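Local coordinates for putative host cell surface-exposed lipoprotein (Streptococcus phage TP-J34, PDB 4EQQ) that probably blocks superinfection by other phages from the host cell surface, apparently by targeting the tape measure protein of the incoming phage, at residues 31-40 with 51-62; 74-85 with 99-107. All coordinates share one frame; numbering follows the deposited sequence.

Contact 1: residues 31-40 with 51-62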
loop_
_atom_site.group_PDB
_atom_site.type_symbol
_atom_site.label_atom_id
_atom_site.label_comp_id
_atom_site.label_asym_id
_atom_site.label_seq_id
_atom_site.Cartn_x
_atom_site.Cartn_y
_atom_site.Cartn_z
ATOM N N MET A 31 0.772 0.915 -6.443
ATOM C CA MET A 31 0.167 2.166 -6.895
ATOM C C MET A 31 -0.331 2.178 -8.305
ATOM O O MET A 31 0.270 1.578 -9.205
ATOM C CB MET A 31 1.164 3.325 -6.746
ATOM C CG MET A 31 1.644 3.533 -5.330
ATOM S SD MET A 31 2.842 4.874 -5.293
ATOM C CE MET A 31 3.483 4.677 -3.636
ATOM N N SER A 32 -1.382 2.975 -8.517
ATOM C CA SER A 32 -1.895 3.244 -9.847
ATOM C C SER A 32 -0.948 4.286 -10.407
ATOM O O SER A 32 -0.138 4.848 -9.650
ATOM C CB SER A 32 -3.321 3.794 -9.765
ATOM O OG SER A 32 -3.359 5.115 -9.258
ATOM N N LYS A 33 -1.016 4.533 -11.718
ATOM C CA LYS A 33 -0.190 5.549 -12.359
ATOM C C LYS A 33 -0.388 6.904 -11.682
ATOM O O LYS A 33 0.587 7.621 -11.463
ATOM C CB LYS A 33 -0.546 5.654 -13.850
ATOM C CG LYS A 33 0.405 6.536 -14.658
ATOM C CD LYS A 33 -0.049 6.729 -16.108
ATOM C CE LYS A 33 0.044 5.481 -16.957
ATOM N NZ LYS A 33 -0.419 5.739 -18.351
ATOM N N GLU A 34 -1.657 7.269 -11.374
ATOM C CA GLU A 34 -1.966 8.567 -10.759
ATOM C C GLU A 34 -1.450 8.687 -9.315
ATOM O O GLU A 34 -0.947 9.738 -8.921
ATOM C CB GLU A 34 -3.465 8.917 -10.885
ATOM C CG GLU A 34 -3.938 9.065 -12.330
ATOM C CD GLU A 34 -3.065 9.884 -13.263
ATOM O OE1 GLU A 34 -2.614 10.975 -12.856
ATOM O OE2 GLU A 34 -2.813 9.423 -14.401
ATOM N N GLU A 35 -1.524 7.587 -8.554
ATOM C CA GLU A 35 -0.994 7.552 -7.186
ATOM C C GLU A 35 0.523 7.763 -7.184
ATOM O O GLU A 35 1.048 8.568 -6.407
ATOM C CB GLU A 35 -1.349 6.231 -6.515
ATOM C CG GLU A 35 -2.762 6.256 -5.968
ATOM C CD GLU A 35 -3.253 4.935 -5.422
ATOM O OE1 GLU A 35 -2.825 3.868 -5.927
ATOM O OE2 GLU A 35 -4.123 4.970 -4.523
ATOM N N LEU A 36 1.208 7.081 -8.103
ATOM C CA LEU A 36 2.660 7.152 -8.265
ATOM C C LEU A 36 3.102 8.540 -8.727
ATOM O O LEU A 36 4.071 9.085 -8.197
ATOM C CB LEU A 36 3.139 6.052 -9.230
ATOM C CG LEU A 36 4.651 6.020 -9.517
ATOM C CD1 LEU A 36 5.469 5.802 -8.223
ATOM C CD2 LEU A 36 4.967 4.962 -10.532
ATOM N N ARG A 37 2.337 9.141 -9.658
ATOM C CA ARG A 37 2.607 10.475 -10.188
ATOM C C ARG A 37 2.608 11.506 -9.061
ATOM O O ARG A 37 3.502 12.361 -8.992
ATOM C CB ARG A 37 1.543 10.847 -11.248
ATOM C CG ARG A 37 1.914 12.067 -12.088
ATOM C CD ARG A 37 0.697 12.679 -12.797
ATOM N NE ARG A 37 0.019 11.724 -13.677
ATOM C CZ ARG A 37 0.437 11.386 -14.892
ATOM N NH1 ARG A 37 1.550 11.911 -15.391
ATOM N NH2 ARG A 37 -0.231 10.492 -15.603
ATOM N N SER A 38 1.577 11.429 -8.201
ATOM C CA SER A 38 1.380 12.288 -7.040
ATOM C C SER A 38 2.478 12.017 -5.982
ATOM O O SER A 38 3.064 12.961 -5.467
ATOM C CB SER A 38 -0.013 12.073 -6.466
ATOM O OG SER A 38 -0.175 12.817 -5.268
ATOM N N GLN A 39 2.795 10.736 -5.709
ATOM C CA GLN A 39 3.836 10.354 -4.748
ATOM C C GLN A 39 5.207 10.984 -5.089
ATOM O O GLN A 39 5.859 11.547 -4.203
ATOM C CB GLN A 39 3.969 8.824 -4.685
ATOM C CG GLN A 39 5.059 8.330 -3.724
ATOM C CD GLN A 39 4.697 8.463 -2.259
ATOM O OE1 GLN A 39 3.531 8.551 -1.888
ATOM N NE2 GLN A 39 5.694 8.447 -1.384
ATOM N N LEU A 40 5.646 10.863 -6.364
ATOM C CA LEU A 40 6.945 11.390 -6.805
ATOM C C LEU A 40 7.075 12.901 -6.616
ATOM O O LEU A 40 8.159 13.390 -6.297
ATOM C CB LEU A 40 7.270 10.980 -8.253
ATOM C CG LEU A 40 7.481 9.476 -8.508
ATOM C CD1 LEU A 40 7.405 9.165 -10.001
ATOM C CD2 LEU A 40 8.828 8.953 -7.908
ATOM N N SER A 51 8.203 13.491 -12.851
ATOM C CA SER A 51 7.222 12.518 -12.359
ATOM C C SER A 51 6.401 11.970 -13.520
ATOM O O SER A 51 6.245 10.759 -13.613
ATOM C CB SER A 51 6.328 13.132 -11.287
ATOM O OG SER A 51 5.392 12.167 -10.841
ATOM N N ASP A 52 5.905 12.859 -14.410
ATOM C CA ASP A 52 5.160 12.486 -15.619
ATOM C C ASP A 52 6.010 11.575 -16.515
ATOM O O ASP A 52 5.490 10.597 -17.039
ATOM C CB ASP A 52 4.704 13.729 -16.412
ATOM C CG ASP A 52 3.637 14.574 -15.724
ATOM O OD1 ASP A 52 3.066 14.109 -14.688
ATOM O OD2 ASP A 52 3.409 15.700 -16.176
ATOM N N TYR A 53 7.312 11.864 -16.647
ATOM C CA TYR A 53 8.215 11.008 -17.421
ATOM C C TYR A 53 8.358 9.633 -16.748
ATOM O O TYR A 53 8.232 8.608 -17.423
ATOM C CB TYR A 53 9.603 11.654 -17.559
ATOM C CG TYR A 53 10.603 10.761 -18.269
ATOM C CD1 TYR A 53 10.650 10.714 -19.662
ATOM C CD2 TYR A 53 11.486 9.960 -17.554
ATOM C CE1 TYR A 53 11.547 9.876 -20.321
ATOM C CE2 TYR A 53 12.377 9.107 -18.203
ATOM C CZ TYR A 53 12.415 9.081 -19.588
ATOM O OH TYR A 53 13.318 8.278 -20.239
ATOM N N ALA A 54 8.665 9.616 -15.433
ATOM C CA ALA A 54 8.854 8.366 -14.688
ATOM C C ALA A 54 7.638 7.411 -14.715
ATOM O O ALA A 54 7.818 6.219 -14.931
ATOM C CB ALA A 54 9.274 8.656 -13.250
ATOM N N VAL A 55 6.409 7.919 -14.547
ATOM C CA VAL A 55 5.224 7.025 -14.530
ATOM C C VAL A 55 4.992 6.263 -15.839
ATOM O O VAL A 55 4.442 5.165 -15.803
ATOM C CB VAL A 55 3.926 7.678 -13.994
ATOM C CG1 VAL A 55 4.114 8.188 -12.560
ATOM C CG2 VAL A 55 3.424 8.779 -14.934
ATOM N N GLU A 56 5.461 6.824 -16.971
ATOM C CA GLU A 56 5.325 6.241 -18.317
ATOM C C GLU A 56 6.540 5.451 -18.802
ATOM O O GLU A 56 6.410 4.643 -19.733
ATOM C CB GLU A 56 5.034 7.365 -19.354
ATOM C CG GLU A 56 3.667 8.033 -19.205
ATOM C CD GLU A 56 2.442 7.160 -19.411
ATOM O OE1 GLU A 56 2.580 6.019 -19.911
ATOM O OE2 GLU A 56 1.331 7.634 -19.091
ATOM N N ASN A 57 7.724 5.711 -18.210
ATOM C CA ASN A 57 8.995 5.171 -18.687
ATOM C C ASN A 57 9.773 4.292 -17.712
ATOM O O ASN A 57 10.991 4.154 -17.849
ATOM C CB ASN A 57 9.848 6.346 -19.213
ATOM C CG ASN A 57 9.227 7.019 -20.420
ATOM O OD1 ASN A 57 9.325 6.521 -21.541
ATOM N ND2 ASN A 57 8.539 8.144 -20.214
ATOM N N SER A 58 9.072 3.650 -16.762
ATOM C CA SER A 58 9.706 2.787 -15.777
ATOM C C SER A 58 9.393 1.301 -15.977
ATOM O O SER A 58 9.749 0.489 -15.120
ATOM C CB SER A 58 9.333 3.236 -14.364
ATOM O OG SER A 58 9.732 4.579 -14.161
ATOM N N GLY A 59 8.737 0.967 -17.096
ATOM C CA GLY A 59 8.354 -0.400 -17.450
ATOM C C GLY A 59 7.277 -0.977 -16.556
ATOM O O GLY A 59 7.122 -2.199 -16.464
ATOM N N ILE A 60 6.538 -0.106 -15.853
ATOM C CA ILE A 60 5.503 -0.569 -14.916
ATOM C C ILE A 60 4.279 -1.095 -15.643
ATOM O O ILE A 60 3.752 -0.431 -16.543
ATOM C CB ILE A 60 5.147 0.497 -13.835
ATOM C CG1 ILE A 60 6.388 0.877 -12.996
ATOM C CG2 ILE A 60 3.983 0.015 -12.934
ATOM C CD1 ILE A 60 6.284 2.189 -12.307
ATOM N N ASP A 61 3.822 -2.285 -15.228
ATOM C CA ASP A 61 2.596 -2.874 -15.725
ATOM C C ASP A 61 1.511 -2.527 -14.673
ATOM O O ASP A 61 1.422 -3.172 -13.630
ATOM C CB ASP A 61 2.738 -4.403 -15.898
ATOM C CG ASP A 61 1.532 -5.038 -16.588
ATOM O OD1 ASP A 61 0.440 -4.433 -16.555
ATOM O OD2 ASP A 61 1.692 -6.124 -17.188
ATOM N N TYR A 62 0.681 -1.525 -14.976
ATOM C CA TYR A 62 -0.387 -1.069 -14.084
ATOM C C TYR A 62 -1.533 -2.064 -13.920
ATOM O O TYR A 62 -2.248 -1.991 -12.917
ATOM C CB TYR A 62 -0.853 0.335 -14.470
ATOM C CG TYR A 62 0.229 1.361 -14.222
ATOM C CD1 TYR A 62 0.556 1.761 -12.925
ATOM C CD2 TYR A 62 0.961 1.896 -15.275
ATOM C CE1 TYR A 62 1.581 2.671 -12.690
ATOM C CE2 TYR A 62 1.967 2.832 -15.053
ATOM C CZ TYR A 62 2.279 3.210 -13.762
ATOM O OH TYR A 62 3.250 4.158 -13.563
HETATM O O HOH W 1 0.160 5.089 -21.202
HETATM O O HOH W 2 2.840 11.132 -17.801
HETATM O O HOH W 3 0.437 9.849 -18.311
#
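Lys33 lays its aliphatic chain across one face of the Tyr62 ring, with CB 3.8 Å from the ring centroid in a CH-pi contact, while Ile60 CG2 sits over the opposite face; between them they hold the tilt of the ring. Its hydroxyl end is pinned where Tyr62 OH donates to Val55 O at 2.7 Å, in the carbonyl plane and on a lone pair. A bend at chi3 (-69°) swings CE and NZ of the lysine toward Glu56, bringing NZ to Glu56 OE2 at 2.7 Å; a water joins NZ to the other carboxylate oxygen.

Val55 is the knob of the interface, seated in a hole formed by Lys33, Leu36, Arg37 and Leu40. Its CG1 leans on the backbone of Arg37, and CG2 lies over a face of the guanidinium. Partners at its edges fix the orientation of that group: NE donates to Glu34 OE1 and NH2 to Glu34 OE2, a side-on grip with two nitrogens, and NH1 reaches Asp52 OD1 at 2.8 Å, coming from above the carboxylate plane with the two planes 71° apart. Gln48 also donates to that oxygen. Deeper in, Ser51 OG donates to Arg37 O at 2.7 Å, and Leu36 CD2 meets Ile60 CD1 tip to tip at 3.5 Å.

Ser32 and Glu35 form a capping box, and Ser32 OG also bonds to Asp92 O. The axes of 33-40 and 51-57 pass 8.9 Å apart at 142°, an inclined antiparallel pair with Val55 packed knob-into-hole, consistent with the helix-turn-helix fold of this lipoprotein ectodomain.

Contact 2: residues 74-85 with 99-107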
loop_
_atom_site.group_PDB
_atom_site.type_symbol
_atom_site.label_atom_id
_atom_site.label_comp_id
_atom_site.label_asym_id
_atom_site.label_seq_id
_atom_site.Cartn_x
_atom_site.Cartn_y
_atom_site.Cartn_z
ATOM N N GLN A 74 -8.631 -7.911 -0.878
ATOM C CA GLN A 74 -9.340 -9.176 -0.649
ATOM C C GLN A 74 -8.807 -9.892 0.579
ATOM O O GLN A 74 -9.594 -10.287 1.431
ATOM C CB GLN A 74 -9.269 -10.096 -1.885
ATOM C CG GLN A 74 -10.074 -11.392 -1.692
ATOM C CD GLN A 74 -10.299 -12.146 -2.965
ATOM O OE1 GLN A 74 -9.372 -12.675 -3.561
ATOM N NE2 GLN A 74 -11.543 -12.220 -3.393
ATOM N N ASP A 75 -7.475 -10.039 0.678
ATOM C CA ASP A 75 -6.863 -10.749 1.795
ATOM C C ASP A 75 -6.874 -10.017 3.127
ATOM O O ASP A 75 -7.006 -10.680 4.146
ATOM C CB ASP A 75 -5.462 -11.247 1.436
ATOM C CG ASP A 75 -5.445 -12.165 0.220
ATOM O OD1 ASP A 75 -6.432 -12.915 0.022
ATOM O OD2 ASP A 75 -4.458 -12.128 -0.532
ATOM N N THR A 76 -6.702 -8.678 3.136
ATOM C CA THR A 76 -6.667 -7.909 4.391
ATOM C C THR A 76 -8.055 -7.565 4.915
ATOM O O THR A 76 -8.214 -7.409 6.123
ATOM C CB THR A 76 -5.864 -6.593 4.262
ATOM O OG1 THR A 76 -6.467 -5.732 3.291
ATOM C CG2 THR A 76 -4.405 -6.808 3.943
ATOM N N LEU A 77 -9.030 -7.367 4.024
ATOM C CA LEU A 77 -10.340 -6.873 4.444
ATOM C C LEU A 77 -11.543 -7.686 4.014
ATOM O O LEU A 77 -12.672 -7.304 4.345
ATOM C CB LEU A 77 -10.508 -5.397 3.979
ATOM C CG LEU A 77 -9.517 -4.368 4.556
ATOM C CD1 LEU A 77 -9.497 -3.094 3.712
ATOM C CD2 LEU A 77 -9.811 -4.066 6.021
ATOM N N SER A 78 -11.331 -8.773 3.248
ATOM C CA SER A 78 -12.424 -9.623 2.764
ATOM C C SER A 78 -13.495 -8.841 2.007
ATOM O O SER A 78 -14.683 -9.166 2.065
ATOM C CB SER A 78 -13.006 -10.485 3.888
ATOM O OG SER A 78 -11.990 -11.302 4.442
ATOM N N MET A 79 -13.064 -7.807 1.273
ATOM C CA MET A 79 -13.966 -7.021 0.435
ATOM C C MET A 79 -14.407 -7.870 -0.752
ATOM O O MET A 79 -13.638 -8.717 -1.233
ATOM C CB MET A 79 -13.262 -5.771 -0.075
ATOM C CG MET A 79 -13.108 -4.710 0.989
ATOM S SD MET A 79 -12.003 -3.377 0.472
ATOM C CE MET A 79 -13.022 -2.560 -0.769
ATOM N N SER A 80 -15.628 -7.632 -1.240
ATOM C CA SER A 80 -16.142 -8.373 -2.392
ATOM C C SER A 80 -15.415 -7.946 -3.676
ATOM O O SER A 80 -14.909 -6.823 -3.731
ATOM C CB SER A 80 -17.650 -8.153 -2.547
ATOM O OG SER A 80 -17.944 -6.859 -3.050
ATOM N N PRO A 81 -15.371 -8.796 -4.731
ATOM C CA PRO A 81 -14.742 -8.367 -5.992
ATOM C C PRO A 81 -15.336 -7.055 -6.541
ATOM O O PRO A 81 -14.588 -6.210 -7.025
ATOM C CB PRO A 81 -15.024 -9.549 -6.934
ATOM C CG PRO A 81 -15.100 -10.727 -6.019
ATOM C CD PRO A 81 -15.875 -10.186 -4.841
ATOM N N ASP A 82 -16.677 -6.875 -6.446
ATOM C CA ASP A 82 -17.341 -5.655 -6.917
ATOM C C ASP A 82 -16.944 -4.442 -6.092
ATOM O O ASP A 82 -16.720 -3.376 -6.664
ATOM C CB ASP A 82 -18.878 -5.814 -6.958
ATOM C CG ASP A 82 -19.416 -6.633 -8.133
ATOM O OD1 ASP A 82 -18.677 -6.800 -9.140
ATOM O OD2 ASP A 82 -20.578 -7.090 -8.054
ATOM N N ALA A 83 -16.857 -4.588 -4.761
ATOM C CA ALA A 83 -16.430 -3.488 -3.896
ATOM C C ALA A 83 -14.967 -3.126 -4.198
ATOM O O ALA A 83 -14.619 -1.947 -4.188
ATOM C CB ALA A 83 -16.591 -3.855 -2.425
ATOM N N ILE A 84 -14.122 -4.136 -4.486
ATOM C CA ILE A 84 -12.707 -3.933 -4.837
ATOM C C ILE A 84 -12.586 -3.187 -6.158
ATOM O O ILE A 84 -11.794 -2.256 -6.250
ATOM C CB ILE A 84 -11.909 -5.259 -4.839
ATOM C CG1 ILE A 84 -11.773 -5.807 -3.399
ATOM C CG2 ILE A 84 -10.510 -5.071 -5.495
ATOM C CD1 ILE A 84 -11.379 -7.314 -3.303
ATOM N N ARG A 85 -13.372 -3.588 -7.177
ATOM C CA ARG A 85 -13.373 -2.931 -8.486
ATOM C C ARG A 85 -13.640 -1.432 -8.324
ATOM O O ARG A 85 -12.904 -0.624 -8.891
ATOM C CB ARG A 85 -14.449 -3.556 -9.393
ATOM C CG ARG A 85 -14.330 -3.140 -10.870
ATOM C CD ARG A 85 -15.639 -3.320 -11.637
ATOM N NE ARG A 85 -16.279 -4.594 -11.316
ATOM C CZ ARG A 85 -16.057 -5.736 -11.956
ATOM N NH1 ARG A 85 -15.225 -5.776 -12.989
ATOM N NH2 ARG A 85 -16.662 -6.848 -11.565
ATOM N N ALA A 99 -8.733 -2.255 -13.258
ATOM C CA ALA A 99 -9.560 -2.751 -12.157
ATOM C C ALA A 99 -10.347 -3.995 -12.595
ATOM O O ALA A 99 -10.428 -4.949 -11.824
ATOM C CB ALA A 99 -10.506 -1.658 -11.671
ATOM N N ASP A 100 -10.868 -4.011 -13.846
ATOM C CA ASP A 100 -11.605 -5.170 -14.366
ATOM C C ASP A 100 -10.687 -6.377 -14.448
ATOM O O ASP A 100 -11.071 -7.460 -14.007
ATOM C CB ASP A 100 -12.239 -4.872 -15.744
ATOM C CG ASP A 100 -13.358 -3.840 -15.734
ATOM O OD1 ASP A 100 -13.911 -3.561 -14.637
ATOM O OD2 ASP A 100 -13.649 -3.276 -16.810
ATOM N N TYR A 101 -9.454 -6.177 -14.971
ATOM C CA TYR A 101 -8.449 -7.238 -15.053
ATOM C C TYR A 101 -8.105 -7.754 -13.638
ATOM O O TYR A 101 -8.026 -8.971 -13.420
ATOM C CB TYR A 101 -7.180 -6.730 -15.768
ATOM C CG TYR A 101 -5.998 -7.660 -15.612
ATOM C CD1 TYR A 101 -5.853 -8.781 -16.425
ATOM C CD2 TYR A 101 -5.044 -7.442 -14.620
ATOM C CE1 TYR A 101 -4.795 -9.676 -16.243
ATOM C CE2 TYR A 101 -3.972 -8.321 -14.441
ATOM C CZ TYR A 101 -3.849 -9.432 -15.259
ATOM O OH TYR A 101 -2.794 -10.288 -15.084
ATOM N N ALA A 102 -7.908 -6.827 -12.680
ATOM C CA ALA A 102 -7.558 -7.207 -11.307
ATOM C C ALA A 102 -8.618 -8.137 -10.698
ATOM O O ALA A 102 -8.275 -9.208 -10.183
ATOM C CB ALA A 102 -7.405 -5.955 -10.436
ATOM N N VAL A 103 -9.899 -7.715 -10.742
ATOM C CA VAL A 103 -10.988 -8.470 -10.120
ATOM C C VAL A 103 -11.306 -9.804 -10.802
ATOM O O VAL A 103 -11.685 -10.760 -10.126
ATOM C CB VAL A 103 -12.229 -7.623 -9.714
ATOM C CG1 VAL A 103 -11.829 -6.459 -8.804
ATOM C CG2 VAL A 103 -12.972 -7.108 -10.928
ATOM N N ALA A 104 -11.072 -9.889 -12.117
ATOM C CA ALA A 104 -11.260 -11.126 -12.891
ATOM C C ALA A 104 -10.218 -12.188 -12.468
ATOM O O ALA A 104 -10.420 -13.379 -12.696
ATOM C CB ALA A 104 -11.138 -10.828 -14.377
ATOM N N ASN A 105 -9.119 -11.746 -11.825
ATOM C CA ASN A 105 -8.035 -12.611 -11.360
ATOM C C ASN A 105 -7.970 -12.793 -9.848
ATOM O O ASN A 105 -6.972 -13.291 -9.333
ATOM C CB ASN A 105 -6.695 -12.186 -11.963
ATOM C CG ASN A 105 -6.642 -12.380 -13.458
ATOM O OD1 ASN A 105 -6.922 -11.463 -14.241
ATOM N ND2 ASN A 105 -6.305 -13.589 -13.879
ATOM N N LEU A 106 -9.061 -12.457 -9.146
ATOM C CA LEU A 106 -9.199 -12.633 -7.696
ATOM C C LEU A 106 -9.803 -14.009 -7.358
ATOM O O LEU A 106 -10.252 -14.730 -8.255
ATOM C CB LEU A 106 -10.077 -11.525 -7.092
ATOM C CG LEU A 106 -9.426 -10.158 -6.884
ATOM C CD1 LEU A 106 -10.436 -9.166 -6.388
ATOM C CD2 LEU A 106 -8.264 -10.236 -5.922
ATOM N N LYS A 107 -9.818 -14.361 -6.058
ATOM C CA LYS A 107 -10.366 -15.624 -5.565
ATOM C C LYS A 107 -11.887 -15.560 -5.565
ATOM O O LYS A 107 -12.536 -16.585 -5.753
ATOM C CB LYS A 107 -9.854 -15.931 -4.150
ATOM C CG LYS A 107 -8.344 -16.096 -4.045
ATOM C CD LYS A 107 -7.920 -15.971 -2.591
ATOM C CE LYS A 107 -6.427 -15.932 -2.407
ATOM N NZ LYS A 107 -6.063 -15.540 -1.019
HETATM O O HOH W 4 -4.359 -13.268 -2.889
HETATM O O HOH W 5 -13.704 -8.057 -14.051
#
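Val103 CG2 lies 3.3 Å above one face of the Arg85 guanidinium, off-centre, while carboxylates occupy the edges. Asp82 OD1 lies in the guanidinium plane and accepts from NH2 in an almost straight bond (179°). At the edge NH1 reaches Asp100 OD1 at 3.1 Å, approaching from above the carboxylate plane, and a water links NH1 to Asp100 O. This salt-bridge network ties together helices 81-91 and 96-104, whose segments 81-85 and 99-104 run antiparallel at 155°, in keeping with the helix-turn-helix fold. Arg85 gets there by trailing CG away from its own backbone N and bending at chi3; Gln96 gives Asp100 OD1 a further donor.

Under the arginine, the other methyl of Val103, CG1, packs on Pro81 O, Arg85 N and Ile84 CG2. The side chains of Ile84 and Val103 lie antiparallel, alongside one another, whereas Ile84 CD1 and Leu106 CD1 meet end-on at 3.7 Å. Leu106 CD2 touches Gln74 OE1 at 3.6 Å.

Past Leu106 the C-terminal residue folds back over the end of helix 62-77. Its backbone Lys107 N donates to Gln74 OE1 at 3.0 Å, in the carbonyl plane on a lone pair, and its extended side chain runs on to the next residue of that helix. There Lys107 NZ meets Asp75 OD1 at 2.8 Å, on the syn side and 31° out of the carboxylate plane.

How the contacts relate
The chain completes contact 1 before it begins contact 2, and each belongs to a different one of the two Ltp-family repeats of sequence. Their centres are 22 Å apart and their nearest atoms about 6 Å, without touching. Both use an arginine on the first helix that spans an acid of its own helix and one across the interface, above a valine: Arg37 in 31-40 with 51-62, Arg85 in 74-85 with 99-107. The dimer involves both contacts, since Ser38 of one subunit bonds to Asp75 O of the second subunit. Phosphate ions, probably from the crystallisation liquor, lie about 4 Å from the side chains of Arg37 and Lys107.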